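Local coordinates for protein FACT complex subunit SPT16 (Ashbya gossypii, PDB 6A8M) that probably acts, as part of the FACT histone chaperone, in reorganizing nucleosomes during transcription, replication and repair, this piece being the N-terminal peptidase-like part of its SPT16 subunit, at residues A[5-10]-A[59-64]. Sequence-based numbering, arbitrary orientation.
Sequences VIIDFS and YEFPTT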
loop_
_atom_site.group_PDB
_atom_site.type_symbol
_atom_site.label_atom_id
_atom_site.label_comp_id
_atom_site.label_asym_id
_atom_site.label_seq_id
_atom_site.Cartn_x
_atom_site.Cartn_y
_atom_site.Cartn_z
ATOM N N VAL A 5 -1.646 7.869 21.807
ATOM C CA VAL A 5 -2.543 8.008 20.664
ATOM C C VAL A 5 -3.191 9.386 20.712
ATOM O O VAL A 5 -3.883 9.724 21.678
ATOM C CB VAL A 5 -3.610 6.904 20.658
ATOM C CG1 VAL A 5 -4.629 7.164 19.558
ATOM C CG2 VAL A 5 -2.964 5.530 20.489
ATOM N N ILE A 6 -2.958 10.186 19.673
ATOM C CA ILE A 6 -3.592 11.490 19.515
ATOM C C ILE A 6 -4.076 11.584 18.078
ATOM O O ILE A 6 -3.272 11.492 17.142
ATOM C CB ILE A 6 -2.640 12.656 19.833
ATOM C CG1 ILE A 6 -2.290 12.689 21.328
ATOM C CG2 ILE A 6 -3.268 13.974 19.392
ATOM C CD1 ILE A 6 -3.314 13.412 22.183
ATOM N N ILE A 7 -5.380 11.770 17.901
ATOM C CA ILE A 7 -5.947 11.855 16.564
ATOM C C ILE A 7 -5.785 13.275 16.044
ATOM O O ILE A 7 -6.074 14.246 16.750
ATOM C CB ILE A 7 -7.417 11.408 16.570
ATOM C CG1 ILE A 7 -7.473 9.880 16.633
ATOM C CG2 ILE A 7 -8.139 11.900 15.329
ATOM C CD1 ILE A 7 -8.410 9.367 17.682
ATOM N N ASP A 8 -5.268 13.393 14.828
ATOM C CA ASP A 8 -5.167 14.663 14.110
ATOM C C ASP A 8 -6.558 15.017 13.599
ATOM O O ASP A 8 -7.031 14.450 12.609
ATOM C CB ASP A 8 -4.156 14.530 12.971
ATOM C CG ASP A 8 -4.032 15.787 12.128
ATOM O OD1 ASP A 8 -4.770 16.767 12.370
ATOM O OD2 ASP A 8 -3.188 15.789 11.202
ATOM N N PHE A 9 -7.221 15.964 14.265
ATOM C CA PHE A 9 -8.614 16.235 13.946
ATOM C C PHE A 9 -8.810 17.195 12.774
ATOM O O PHE A 9 -9.901 17.220 12.200
ATOM C CB PHE A 9 -9.347 16.738 15.194
ATOM C CG PHE A 9 -10.183 15.679 15.834
ATOM C CD1 PHE A 9 -11.459 15.421 15.355
ATOM C CD2 PHE A 9 -9.673 14.887 16.854
ATOM C CE1 PHE A 9 -12.235 14.411 15.905
ATOM C CE2 PHE A 9 -10.444 13.876 17.414
ATOM C CZ PHE A 9 -11.724 13.640 16.938
ATOM N N SER A 10 -7.813 17.992 12.388
ATOM C CA SER A 10 -8.011 18.738 11.147
ATOM C C SER A 10 -7.950 17.789 9.961
ATOM O O SER A 10 -8.722 17.913 9.010
ATOM C CB SER A 10 -6.985 19.867 11.009
ATOM O OG SER A 10 -5.659 19.385 11.087
ATOM N N TYR A 59 -5.205 5.453 12.985
ATOM C CA TYR A 59 -5.112 4.233 13.779
ATOM C C TYR A 59 -6.297 3.361 13.431
ATOM O O TYR A 59 -7.358 3.867 13.060
ATOM C CB TYR A 59 -5.166 4.498 15.285
ATOM C CG TYR A 59 -4.076 5.398 15.762
ATOM C CD1 TYR A 59 -2.852 4.870 16.136
ATOM C CD2 TYR A 59 -4.249 6.769 15.808
ATOM C CE1 TYR A 59 -1.833 5.679 16.574
ATOM C CE2 TYR A 59 -3.216 7.603 16.239
ATOM C CZ TYR A 59 -2.009 7.035 16.623
ATOM O OH TYR A 59 -0.953 7.814 17.056
ATOM N N GLU A 60 -6.112 2.053 13.564
ATOM C CA GLU A 60 -7.232 1.130 13.462
ATOM C C GLU A 60 -7.979 1.111 14.799
ATOM O O GLU A 60 -7.361 1.023 15.867
ATOM C CB GLU A 60 -6.731 -0.263 13.067
ATOM C CG GLU A 60 -7.833 -1.267 12.837
ATOM C CD GLU A 60 -7.342 -2.681 12.578
ATOM O OE1 GLU A 60 -6.692 -3.280 13.468
ATOM O OE2 GLU A 60 -7.633 -3.207 11.497
ATOM N N PHE A 61 -9.308 1.251 14.748
ATOM C CA PHE A 61 -10.151 1.178 15.939
ATOM C C PHE A 61 -10.923 -0.127 15.883
ATOM O O PHE A 61 -11.936 -0.219 15.167
ATOM C CB PHE A 61 -11.120 2.369 16.025
ATOM C CG PHE A 61 -10.551 3.615 16.688
ATOM C CD1 PHE A 61 -9.255 4.038 16.440
ATOM C CD2 PHE A 61 -11.350 4.388 17.514
ATOM C CE1 PHE A 61 -8.750 5.193 17.057
ATOM C CE2 PHE A 61 -10.862 5.546 18.123
ATOM C CZ PHE A 61 -9.564 5.949 17.891
ATOM N N PRO A 62 -10.477 -1.179 16.559
ATOM C CA PRO A 62 -11.214 -2.442 16.499
ATOM C C PRO A 62 -12.605 -2.306 17.098
ATOM O O PRO A 62 -12.902 -1.371 17.850
ATOM C CB PRO A 62 -10.347 -3.401 17.321
ATOM C CG PRO A 62 -8.982 -2.836 17.194
ATOM C CD PRO A 62 -9.184 -1.343 17.245
ATOM N N THR A 63 -13.465 -3.258 16.729
ATOM C CA THR A 63 -14.802 -3.369 17.310
ATOM C C THR A 63 -15.559 -2.042 17.219
ATOM O O THR A 63 -16.039 -1.499 18.214
ATOM C CB THR A 63 -14.691 -3.847 18.760
ATOM O OG1 THR A 63 -13.781 -4.954 18.812
ATOM C CG2 THR A 63 -16.015 -4.311 19.271
ATOM N N THR A 64 -15.607 -1.490 16.009
ATOM C CA THR A 64 -16.092 -0.140 15.770
ATOM C C THR A 64 -16.855 -0.112 14.461
ATOM O O THR A 64 -16.420 -0.717 13.480
ATOM C CB THR A 64 -14.925 0.861 15.698
ATOM O OG1 THR A 64 -14.312 0.943 16.983
ATOM C CG2 THR A 64 -15.393 2.247 15.263
#
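Val5 lays its CG1 methyl over one face of the Tyr59 ring, 3.8 Å from the ring centroid and 19° off the normal, a CH-pi contact. The methyl is displaced toward the rim, where Val5 CG1 comes within 3.6 Å of Tyr59 CE2. With CG1 anti to the backbone N (chi1 173°) and CG2 beside that nitrogen, both methyls turn to the ring; Val5 CG2 lies 4.1 Å from Tyr59 CE1. Along the ring edge, close to its plane, the carbonyl oxygen of Ile6 sits 4.0 Å from Tyr59 CE2. Tyr59 OH lies near the Val5 backbone but is hydrogen-bonded to Tyr253 OH, in the region of the M24 peptidase-like family. Deeper in, Ile7 and Phe61 approach from opposite directions, and Ile7 CD1 meets Phe61 CZ at 3.6 Å; helix 79-95 adds Tyr84 and Leu85 against Ile7, and Lys81 against Phe61. The contact thus joins the extended lead-in to helix 9-22, with Asp8 at its N-cap position, to the loop between helix 48-57 and strand 64-68 of the N-terminal lobe. No hydrogen bond crosses between the two segments, so their mutual hold rests on apolar and CH-pi packing, while Ile6 N is buried without a polar partner.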